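Extracellular ligand-binding receptor (PDB 5ERE) probably acts as an extracellular sensor that captures small ligands, such as the ketoleucine bound in its periplasmic-binding-protein domain. Local coordinates at residues Cys70-Ser75 and Asn136-Ser141; Gln113-Gln118 and Ser140-Met145; Gly5-Phe10 and Ala65-Cys70; Thr105-Val110 and Asp301-Tyr306. All coordinates share one frame; numbering follows the deposited sequence.

Interaction 1 (Cys70-Ser75 and Asn136-Ser141); sequences CSSWAS and NNLGSS. With COI (2-oxo-4-methylpentanoic acid), chain B.
S72 and W73, in the first turn of helix 72-84, meet N137 and L138, in the first turn of helix 137-149, with the CA atoms of W73 and N137 6.0 Å apart. The amide of N137 makes the direct bond: its ND2 gives a straight hydrogen bond to S72 O at 3.1 Å (168°). The donor comes in from above the carbonyl plane, not on a lone pair, while S72 O lies nearly in the plane of the N137 amide. OD1 of N137 sits in plane at the edge of the W73 indole. N136 takes a face of that ring. Its CG lies between the backbone N and the carbonyl carbon (chi1 49°), and this brings ND2 to 3.3 Å from W73 CZ3 with amide and ring planes 23° apart; S71 OG lies over the rim of the opposite face. N136 is also an N-cap, OD1 accepting weak bonds from L138 N and G139 N, which probably helps hold the amide against the indole. S71 caps the other helix, OG taking A74 N. Next to the contact lies the ketoleucine carboxylate: S72 N donates to its O1 at 2.9 Å, S72 OG lies doubtfully close to the same atom, and L138 CD1 is 3.6 Å from O2. The N-terminal end of helix 72-84 probably favours that negative charge. Joining two helix starts over a ligand is consistent with a closed binding-protein cleft: helix 72-84 follows strand 64-70 of the parallel sheet, helix 137-149 follows strand 129-134 of the mixed sheet, and V112 of helix 112-123 packs beside L138.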
# COMPACT_ATOMS: atom_id res chain seq x y z
N CYS A 70 -13.18 -19.44 8.14
CA CYS A 70 -13.47 -18.31 7.28
C CYS A 70 -14.21 -17.22 8.08
O CYS A 70 -15.05 -17.55 8.88
CB CYS A 70 -14.32 -18.74 6.09
SG CYS A 70 -14.92 -17.27 5.19
N SER A 71 -13.85 -15.96 7.80
CA SER A 71 -14.51 -14.70 8.22
C SER A 71 -13.76 -14.07 9.39
O SER A 71 -13.24 -14.77 10.25
CB SER A 71 -16.00 -14.86 8.57
OG SER A 71 -16.17 -15.35 9.88
N SER A 72 -13.64 -12.75 9.36
CA SER A 72 -12.96 -12.01 10.42
C SER A 72 -13.58 -12.26 11.79
O SER A 72 -12.86 -12.34 12.78
CB SER A 72 -12.98 -10.51 10.10
OG SER A 72 -12.35 -10.29 8.85
N TRP A 73 -14.90 -12.44 11.84
CA TRP A 73 -15.56 -12.65 13.12
C TRP A 73 -15.39 -14.06 13.64
O TRP A 73 -15.07 -14.25 14.82
CB TRP A 73 -17.07 -12.30 13.05
CG TRP A 73 -17.83 -12.81 11.86
CD1 TRP A 73 -18.68 -13.87 11.82
CD2 TRP A 73 -17.84 -12.25 10.54
NE1 TRP A 73 -19.20 -14.02 10.56
CE2 TRP A 73 -18.70 -13.03 9.76
CE3 TRP A 73 -17.19 -11.15 9.94
CZ2 TRP A 73 -18.94 -12.76 8.42
CZ3 TRP A 73 -17.42 -10.89 8.60
CH2 TRP A 73 -18.28 -11.70 7.86
N ALA A 74 -15.57 -15.07 12.79
CA ALA A 74 -15.29 -16.43 13.23
C ALA A 74 -13.82 -16.53 13.68
O ALA A 74 -13.50 -17.11 14.72
CB ALA A 74 -15.58 -17.42 12.15
N SER A 75 -12.93 -15.92 12.92
CA SER A 75 -11.51 -16.12 13.15
C SER A 75 -11.07 -15.40 14.43
O SER A 75 -10.25 -15.92 15.17
CB SER A 75 -10.68 -15.65 11.94
OG SER A 75 -10.81 -16.53 10.82
N ASN A 136 -20.47 -6.26 11.38
CA ASN A 136 -19.64 -7.21 12.08
C ASN A 136 -18.26 -6.60 12.20
O ASN A 136 -18.06 -5.48 11.75
CB ASN A 136 -19.61 -8.56 11.35
CG ASN A 136 -19.31 -8.42 9.88
OD1 ASN A 136 -18.36 -7.74 9.48
ND2 ASN A 136 -20.12 -9.07 9.05
N ASN A 137 -17.29 -7.33 12.76
CA ASN A 137 -16.01 -6.70 13.03
C ASN A 137 -15.23 -6.33 11.74
O ASN A 137 -14.34 -5.49 11.78
CB ASN A 137 -15.14 -7.59 13.95
CG ASN A 137 -14.68 -8.90 13.27
OD1 ASN A 137 -15.33 -9.41 12.37
ND2 ASN A 137 -13.57 -9.45 13.74
N LEU A 138 -15.58 -6.88 10.58
CA LEU A 138 -14.96 -6.40 9.35
C LEU A 138 -15.49 -5.00 9.02
O LEU A 138 -14.72 -4.09 8.73
CB LEU A 138 -15.20 -7.35 8.16
CG LEU A 138 -14.56 -6.90 6.83
CD1 LEU A 138 -13.04 -7.07 6.82
CD2 LEU A 138 -15.14 -7.64 5.63
N GLY A 139 -16.81 -4.84 9.02
CA GLY A 139 -17.42 -3.54 8.77
C GLY A 139 -16.90 -2.51 9.75
O GLY A 139 -16.45 -1.43 9.37
N SER A 140 -16.94 -2.85 11.03
CA SER A 140 -16.62 -1.86 12.05
C SER A 140 -15.14 -1.49 11.97
O SER A 140 -14.75 -0.35 12.20
CB SER A 140 -17.00 -2.39 13.43
OG SER A 140 -16.08 -3.37 13.85
N SER A 141 -14.30 -2.44 11.60
CA SER A 141 -12.88 -2.14 11.48
C SER A 141 -12.61 -1.17 10.33
O SER A 141 -11.82 -0.23 10.48
CB SER A 141 -12.08 -3.44 11.30
OG SER A 141 -10.71 -3.16 11.33
C1 COI B . -13.43 -10.91 5.92
O1 COI B . -13.87 -11.03 7.09
O2 COI B . -12.33 -10.36 5.68
C2 COI B . -14.21 -11.51 4.81
O3 COI B . -13.83 -11.39 3.66
C3 COI B . -15.45 -12.29 5.21
C4 COI B . -16.23 -12.67 4.01
C5 COI B . -17.05 -13.89 4.38
C6 COI B . -17.07 -11.45 3.67

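Interaction 2 (Gln113-Gln118 and Ser140-Met145); sequences QQEQEQ and SSWIRM. With EDO (1,2-ethanediol), chain G.
W142 reaches E115 and Q116 with the six-membered part of its indole, and this is the close-packed half of the contact. W142 CH2 comes to 3.6 Å from Q116 N and W142 CZ3 to 3.8 Å from Q116 CG. E115 runs past the ring edge with its CG in the indole plane, and its OE1 ends 3.5 Å from W142 CZ2, the carboxylate turned 79° to the ring. CG of E115 is anti to the backbone N (chi1 -177°) and the chain beyond is extended, carrying the carboxylate past the indole to T230 and to R210 N, both of which hydrogen-bond OE2. E115 is therefore a second-shell residue, touching the backbone of an arginine that binds the ketoleucine. The segments 113-118 and 140-145 cross at -46°, their axes 10.5 Å apart at closest; helix 112-123, strand 129-134 and helix 137-149 follow one another in the binding-protein domain, an alpha-beta-alpha succession. Putting an alanine at W142 would probably open a gap beside Q116 and leave the E115 chain without the ring edge that it lies against. Toward the solvent the fit relaxes. Selenomethionine M145 still meets Q116 through its CB, 3.7 Å from Q116 CG, but its chain then bends at chi2 and ends with CE 3.9 Å from Q113 N, at the exposed end of the contact. There Q113 N donates at 2.8 Å to O1 of an ethanediol, probably from the crystallisation liquor, while the Q113 chain is extended beyond CG and gives E117 OE2 a weak bond from NE2.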
# COMPACT_ATOMS: atom_id res chain seq x y z
N GLN A 113 -5.81 -2.75 7.57
CA GLN A 113 -4.89 -1.62 7.61
C GLN A 113 -4.15 -1.45 6.30
O GLN A 113 -4.07 -0.34 5.75
CB GLN A 113 -3.85 -1.77 8.72
CG GLN A 113 -3.03 -0.48 8.87
CD GLN A 113 -2.06 -0.50 10.04
OE1 GLN A 113 -2.34 -1.10 11.07
NE2 GLN A 113 -0.93 0.17 9.87
N GLN A 114 -3.63 -2.56 5.77
CA GLN A 114 -2.86 -2.49 4.55
C GLN A 114 -3.77 -2.09 3.40
O GLN A 114 -3.42 -1.23 2.63
CB GLN A 114 -2.17 -3.83 4.23
N GLU A 115 -4.93 -2.74 3.30
CA GLU A 115 -5.83 -2.52 2.18
C GLU A 115 -6.38 -1.09 2.24
O GLU A 115 -6.54 -0.42 1.21
CB GLU A 115 -6.98 -3.55 2.16
CG GLU A 115 -7.89 -3.38 0.94
CD GLU A 115 -9.01 -4.40 0.83
OE1 GLU A 115 -9.21 -5.18 1.78
OE2 GLU A 115 -9.69 -4.43 -0.23
N GLN A 116 -6.65 -0.62 3.46
CA GLN A 116 -7.14 0.77 3.69
C GLN A 116 -6.14 1.85 3.23
O GLN A 116 -6.52 2.83 2.58
CB GLN A 116 -7.46 0.96 5.18
CG GLN A 116 -8.31 2.19 5.45
CD GLN A 116 -7.49 3.46 5.47
OE1 GLN A 116 -6.37 3.50 6.01
NE2 GLN A 116 -8.03 4.52 4.84
N GLU A 117 -4.85 1.63 3.53
CA GLU A 117 -3.76 2.50 3.07
C GLU A 117 -3.75 2.65 1.54
O GLU A 117 -3.48 3.73 1.01
CB GLU A 117 -2.40 1.96 3.51
CG GLU A 117 -1.79 2.65 4.71
CD GLU A 117 -0.85 1.75 5.50
OE1 GLU A 117 0.03 1.07 4.89
OE2 GLU A 117 -1.04 1.70 6.74
N GLN A 118 -4.04 1.57 0.84
CA GLN A 118 -4.05 1.62 -0.61
C GLN A 118 -5.33 2.33 -1.12
O GLN A 118 -5.26 3.18 -2.00
CB GLN A 118 -3.93 0.22 -1.20
CG GLN A 118 -2.56 -0.43 -0.82
CD GLN A 118 -2.27 -1.72 -1.56
OE1 GLN A 118 -2.25 -2.82 -0.96
NE2 GLN A 118 -2.04 -1.60 -2.87
N SER A 140 -16.94 -2.85 11.03
CA SER A 140 -16.62 -1.86 12.05
C SER A 140 -15.14 -1.49 11.97
O SER A 140 -14.75 -0.35 12.20
CB SER A 140 -17.00 -2.39 13.43
OG SER A 140 -16.08 -3.37 13.85
N SER A 141 -14.30 -2.44 11.60
CA SER A 141 -12.88 -2.14 11.48
C SER A 141 -12.61 -1.17 10.33
O SER A 141 -11.82 -0.23 10.48
CB SER A 141 -12.08 -3.44 11.30
OG SER A 141 -10.71 -3.16 11.33
N TRP A 142 -13.26 -1.39 9.19
CA TRP A 142 -13.16 -0.49 8.06
C TRP A 142 -13.71 0.90 8.38
O TRP A 142 -13.17 1.90 7.90
CB TRP A 142 -13.92 -1.05 6.86
CG TRP A 142 -13.06 -1.89 5.96
CD1 TRP A 142 -13.02 -3.25 5.89
CD2 TRP A 142 -12.13 -1.41 4.99
NE1 TRP A 142 -12.12 -3.66 4.93
CE2 TRP A 142 -11.56 -2.54 4.36
CE3 TRP A 142 -11.72 -0.13 4.59
CZ2 TRP A 142 -10.59 -2.43 3.37
CZ3 TRP A 142 -10.78 -0.02 3.60
CH2 TRP A 142 -10.21 -1.17 3.00
N ILE A 143 -14.79 0.97 9.15
CA ILE A 143 -15.37 2.27 9.54
C ILE A 143 -14.36 3.03 10.38
O ILE A 143 -14.04 4.17 10.08
CB ILE A 143 -16.72 2.12 10.31
CG1 ILE A 143 -17.86 1.96 9.32
CG2 ILE A 143 -17.04 3.37 11.17
CD1 ILE A 143 -19.12 1.39 9.90
N ARG A 144 -13.83 2.37 11.41
CA ARG A 144 -12.93 3.01 12.34
C ARG A 144 -11.66 3.46 11.63
O ARG A 144 -11.05 4.45 12.02
CB ARG A 144 -12.59 2.06 13.50
N MSE A 145 -11.27 2.75 10.57
CA MSE A 145 -10.05 3.08 9.83
C MSE A 145 -10.27 4.28 8.95
O MSE A 145 -9.42 5.17 8.86
CB MSE A 145 -9.62 1.93 8.94
CG MSE A 145 -9.12 0.75 9.68
SE MSE A 145 -7.21 0.80 10.03
CE MSE A 145 -7.14 -0.99 10.81
C1 EDO G . -5.34 -5.43 10.63
O1 EDO G . -5.85 -4.31 9.89
C2 EDO G . -6.54 -6.18 11.18
O2 EDO G . -6.36 -7.59 10.99

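Interaction 3 (Gly5-Phe10 and Ala65-Cys70); sequences GVILPF and AAVVSC
G5, V6 and I7 pair with V67, V68 and S69 as parallel strands, the CA atoms of V6 and V68 4.6 Å apart. Four backbone hydrogen bonds make the ladder. A66 O accepts G5 N, and G5 O takes V68 N at 2.7 Å; V68 O then accepts I7 N, and I7 O takes C70 N at 2.9 Å. The last three are within ten degrees of straight at the hydrogen, so the pairing is regular up to the end of the strands. CA-H...O contacts fill in between them, such as V67 CA to G5 O and V6 CA to V68 O. The apolar contacts fall on the two faces of the sheet. On the face that carries I7, V67 and S69, the tip of I7 reaches V67, CD1 to CG1 at 3.8 Å; with CG1 of I7 anti to its carbonyl carbon (chi1 -50°) and chi2 extended, the methyl slants back along the sheet to the valine. On the other face V6 CG2 lies beside V68 CB at 4.3 Å. At the end of the ladder, L8 CD2 packs on C70 CB at 3.6 Å, and the P9 ring, central to an inverse gamma turn, brings CD to 3.7 Å from C70 SG. Strand 64-70 is the central strand of the Rossmann-like sheet of a periplasmic-binding-protein lobe and 3-8 its neighbour, in the order 37-42, 3-8, 64-70, 88-92, 106-107. Helix 47-60 covers I7 and V67 with F54, F40 of strand 37-42 touches V6 and L8, strand 88-92 places V90 and I92 against V68, and helix 15-32 puts Q21 on L8 and C70.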
# COMPACT_ATOMS: atom_id res chain seq x y z
N GLY A 5 -10.15 -29.57 10.33
CA GLY A 5 -11.49 -29.00 10.41
C GLY A 5 -11.60 -27.61 9.77
O GLY A 5 -10.75 -26.75 9.97
N VAL A 6 -12.64 -27.41 8.96
CA VAL A 6 -12.78 -26.21 8.14
C VAL A 6 -14.18 -25.60 8.35
O VAL A 6 -15.17 -26.17 7.92
CB VAL A 6 -12.60 -26.51 6.66
CG1 VAL A 6 -12.76 -25.22 5.86
CG2 VAL A 6 -11.22 -27.24 6.37
N ILE A 7 -14.21 -24.45 9.03
CA ILE A 7 -15.45 -23.80 9.45
C ILE A 7 -15.76 -22.64 8.53
O ILE A 7 -15.05 -21.65 8.51
CB ILE A 7 -15.36 -23.31 10.89
CG1 ILE A 7 -14.84 -24.45 11.76
CG2 ILE A 7 -16.72 -22.81 11.36
CD1 ILE A 7 -14.57 -24.12 13.25
N LEU A 8 -16.82 -22.80 7.76
CA LEU A 8 -17.20 -21.85 6.71
C LEU A 8 -18.65 -21.37 6.91
O LEU A 8 -19.49 -22.10 7.43
CB LEU A 8 -17.09 -22.48 5.34
CG LEU A 8 -15.77 -23.22 5.01
CD1 LEU A 8 -15.92 -23.86 3.63
CD2 LEU A 8 -14.60 -22.23 5.08
N PRO A 9 -18.95 -20.16 6.44
CA PRO A 9 -20.23 -19.56 6.83
C PRO A 9 -21.36 -19.97 5.88
O PRO A 9 -21.91 -19.12 5.19
CB PRO A 9 -19.93 -18.06 6.76
CG PRO A 9 -18.86 -17.96 5.66
CD PRO A 9 -18.05 -19.17 5.82
N PHE A 10 -21.68 -21.27 5.84
CA PHE A 10 -22.65 -21.79 4.89
C PHE A 10 -24.07 -21.16 5.12
O PHE A 10 -24.74 -20.79 4.18
CB PHE A 10 -22.76 -23.29 5.00
CG PHE A 10 -21.55 -24.04 4.50
CD1 PHE A 10 -21.17 -23.97 3.16
CD2 PHE A 10 -20.80 -24.80 5.36
CE1 PHE A 10 -20.06 -24.66 2.69
CE2 PHE A 10 -19.68 -25.52 4.89
CZ PHE A 10 -19.31 -25.44 3.57
N ALA A 65 -5.49 -32.08 13.43
CA ALA A 65 -4.22 -31.43 13.14
C ALA A 65 -4.32 -29.89 13.09
O ALA A 65 -3.34 -29.19 13.39
CB ALA A 65 -3.68 -31.95 11.82
N ALA A 66 -5.48 -29.38 12.67
CA ALA A 66 -5.70 -27.95 12.51
C ALA A 66 -7.16 -27.59 12.35
O ALA A 66 -8.00 -28.42 12.00
CB ALA A 66 -4.97 -27.41 11.33
N VAL A 67 -7.43 -26.31 12.56
CA VAL A 67 -8.75 -25.72 12.33
C VAL A 67 -8.57 -24.52 11.46
O VAL A 67 -7.77 -23.65 11.76
CB VAL A 67 -9.44 -25.30 13.65
CG1 VAL A 67 -10.83 -24.65 13.36
CG2 VAL A 67 -9.64 -26.48 14.49
N VAL A 68 -9.31 -24.50 10.35
CA VAL A 68 -9.36 -23.37 9.46
C VAL A 68 -10.72 -22.70 9.64
O VAL A 68 -11.74 -23.38 9.70
CB VAL A 68 -9.16 -23.84 8.00
CG1 VAL A 68 -9.12 -22.67 7.07
CG2 VAL A 68 -7.82 -24.64 7.92
N SER A 69 -10.73 -21.38 9.77
CA SER A 69 -11.99 -20.65 9.83
C SER A 69 -12.04 -19.55 8.81
O SER A 69 -11.08 -18.82 8.65
CB SER A 69 -12.19 -20.07 11.23
OG SER A 69 -11.17 -19.15 11.54
N CYS A 70 -13.18 -19.44 8.14
CA CYS A 70 -13.47 -18.31 7.28
C CYS A 70 -14.21 -17.22 8.08
O CYS A 70 -15.05 -17.55 8.88
CB CYS A 70 -14.32 -18.74 6.09
SG CYS A 70 -14.92 -17.27 5.19

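Interaction 4 (Thr105-Val110 and Asp301-Tyr306); sequences TIRLTV and DGDASY. With EDO (1,2-ethanediol), chain G.
R107 and D303 share a single beta bridge, R107 N donating to G302 O at 2.9 Å and A304 N to R107 O. From this bridge the arginine side chain runs along the aspartate. CB already lies 3.6 Å from D303 OD1, and CG and CD continue past the same oxygen. The chain bends at chi3 (65°), which turns the guanidinium side-on to the carboxylate: NE and NH2 make a bidentate salt bridge, at 3.0 Å to D303 OD1 and 3.1 Å to D303 OD2 respectively. Both oxygens lie near the guanidinium plane, but the nitrogens meet them from above the carboxylate plane, the two planes being 52° apart. NH1, at the tip, gives hydrogen bonds to S94 O and, at 2.8 Å, to ethanediol O2. A leucine in place of R107 would probably leave D303 without its two-nitrogen mate, with R99 still beside it, and S94 O without this donor. Farther along, Y306 OH donates to L108 O at 2.7 Å, while V110 CG2 stands over the centre of the tyrosine ring, 3.8 Å from its centroid and 6° off the normal, a CH-pi contact. At G302 a side chain would crowd T105 O and I106 CD1. The contact brings strand 106-107, at the edge of the parallel sheet, to the start of strand 304-314 in the mixed sheet, the side chain of I106 lying about 5 Å from that of A285 of the calcium site. With D303 met by two arginines, its negative charge is probably well stabilised, and R107 holds segment 301-306 through main-chain bonds and, by its side chain, through charge.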
# COMPACT_ATOMS: atom_id res chain seq x y z
N THR A 105 -2.30 -18.71 15.22
CA THR A 105 -3.09 -18.35 14.05
C THR A 105 -2.23 -17.81 12.92
O THR A 105 -1.64 -16.75 13.01
CB THR A 105 -4.19 -17.30 14.36
OG1 THR A 105 -5.07 -17.80 15.37
CG2 THR A 105 -4.99 -17.03 13.08
N ILE A 106 -2.20 -18.57 11.84
CA ILE A 106 -1.62 -18.08 10.63
C ILE A 106 -2.77 -17.48 9.83
O ILE A 106 -3.85 -18.03 9.82
CB ILE A 106 -0.95 -19.22 9.84
CG1 ILE A 106 0.34 -19.66 10.54
CG2 ILE A 106 -0.69 -18.81 8.37
CD1 ILE A 106 1.50 -18.67 10.45
N ARG A 107 -2.52 -16.36 9.18
CA ARG A 107 -3.56 -15.70 8.39
C ARG A 107 -3.14 -15.48 6.93
O ARG A 107 -2.13 -14.84 6.65
CB ARG A 107 -3.92 -14.37 9.01
CG ARG A 107 -4.80 -13.58 8.07
CD ARG A 107 -5.44 -12.40 8.75
NE ARG A 107 -4.49 -11.38 9.19
CZ ARG A 107 -4.81 -10.11 9.40
NH1 ARG A 107 -6.06 -9.69 9.17
NH2 ARG A 107 -3.87 -9.26 9.82
N LEU A 108 -3.96 -15.96 6.01
CA LEU A 108 -3.69 -15.82 4.60
C LEU A 108 -4.28 -14.54 3.99
O LEU A 108 -3.95 -14.20 2.87
CB LEU A 108 -4.24 -17.02 3.83
CG LEU A 108 -3.25 -18.17 3.64
CD1 LEU A 108 -3.18 -18.93 4.88
CD2 LEU A 108 -3.72 -19.11 2.49
N THR A 109 -5.11 -13.83 4.74
CA THR A 109 -5.80 -12.62 4.22
C THR A 109 -5.03 -11.37 4.62
O THR A 109 -4.71 -11.18 5.80
CB THR A 109 -7.24 -12.54 4.77
OG1 THR A 109 -7.88 -13.82 4.65
CG2 THR A 109 -8.07 -11.43 4.11
N VAL A 110 -4.74 -10.52 3.65
CA VAL A 110 -4.16 -9.22 3.92
C VAL A 110 -5.13 -8.39 4.77
O VAL A 110 -6.33 -8.36 4.53
CB VAL A 110 -3.81 -8.47 2.62
CG1 VAL A 110 -3.49 -6.99 2.89
CG2 VAL A 110 -2.59 -9.11 1.94
N ASP A 301 4.88 -12.56 12.64
CA ASP A 301 3.68 -12.71 13.47
C ASP A 301 2.63 -13.58 12.77
O ASP A 301 1.52 -13.76 13.27
CB ASP A 301 3.10 -11.32 13.87
CG ASP A 301 2.57 -10.50 12.68
OD1 ASP A 301 2.67 -10.94 11.51
OD2 ASP A 301 2.05 -9.39 12.91
N GLY A 302 2.97 -14.11 11.60
CA GLY A 302 2.07 -15.05 10.93
C GLY A 302 1.05 -14.46 9.96
O GLY A 302 0.08 -15.12 9.62
N ASP A 303 1.30 -13.25 9.47
CA ASP A 303 0.36 -12.55 8.59
C ASP A 303 0.91 -12.56 7.19
O ASP A 303 2.04 -12.11 7.00
CB ASP A 303 0.19 -11.08 9.02
CG ASP A 303 -0.90 -10.87 10.05
OD1 ASP A 303 -1.75 -11.75 10.27
OD2 ASP A 303 -0.90 -9.77 10.64
N ALA A 304 0.11 -13.02 6.23
CA ALA A 304 0.48 -12.95 4.81
C ALA A 304 0.52 -11.51 4.30
O ALA A 304 -0.20 -10.64 4.78
CB ALA A 304 -0.50 -13.76 3.97
N SER A 305 1.34 -11.28 3.28
CA SER A 305 1.34 -10.02 2.56
C SER A 305 1.53 -10.31 1.07
O SER A 305 2.34 -11.15 0.68
CB SER A 305 2.45 -9.11 3.11
OG SER A 305 2.77 -8.08 2.22
N TYR A 306 0.76 -9.60 0.24
CA TYR A 306 0.92 -9.68 -1.20
C TYR A 306 0.27 -8.43 -1.81
O TYR A 306 -0.60 -7.80 -1.19
CB TYR A 306 0.30 -10.95 -1.77
CG TYR A 306 -1.00 -11.42 -1.15
CD1 TYR A 306 -1.00 -12.32 -0.10
CD2 TYR A 306 -2.23 -11.01 -1.66
CE1 TYR A 306 -2.15 -12.80 0.44
CE2 TYR A 306 -3.42 -11.48 -1.11
CZ TYR A 306 -3.37 -12.36 -0.04
OH TYR A 306 -4.50 -12.90 0.54
C1 EDO G . -5.34 -5.43 10.63
O1 EDO G . -5.85 -4.31 9.89
C2 EDO G . -6.54 -6.18 11.18
O2 EDO G . -6.36 -7.59 10.99
O HOH W 1 -2.36 -10.70 7.05

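How the interactions relate
All four contacts belong to the binding-protein part of the chain. Interactions 3 and 4 lie on the same parallel sheet, about 16 Å apart between centres, the first at its middle strands and the second at its edge strand 106-107. Strand 64-70 leads from interaction 3 straight into helix 72-84 of interaction 1; the two share C70 and touch where S75 OG meets S69 OG. Interactions 1 and 2 use successive turns of helix 137-149, with centres about 12 Å apart. Helix 112-123 of interaction 2 follows strand 106-107. Interactions 1 and 4 link elements of the two sheets, consistent with lobes brought together over a ligand, while 3 lies within one sheet and 2 packs two helices together.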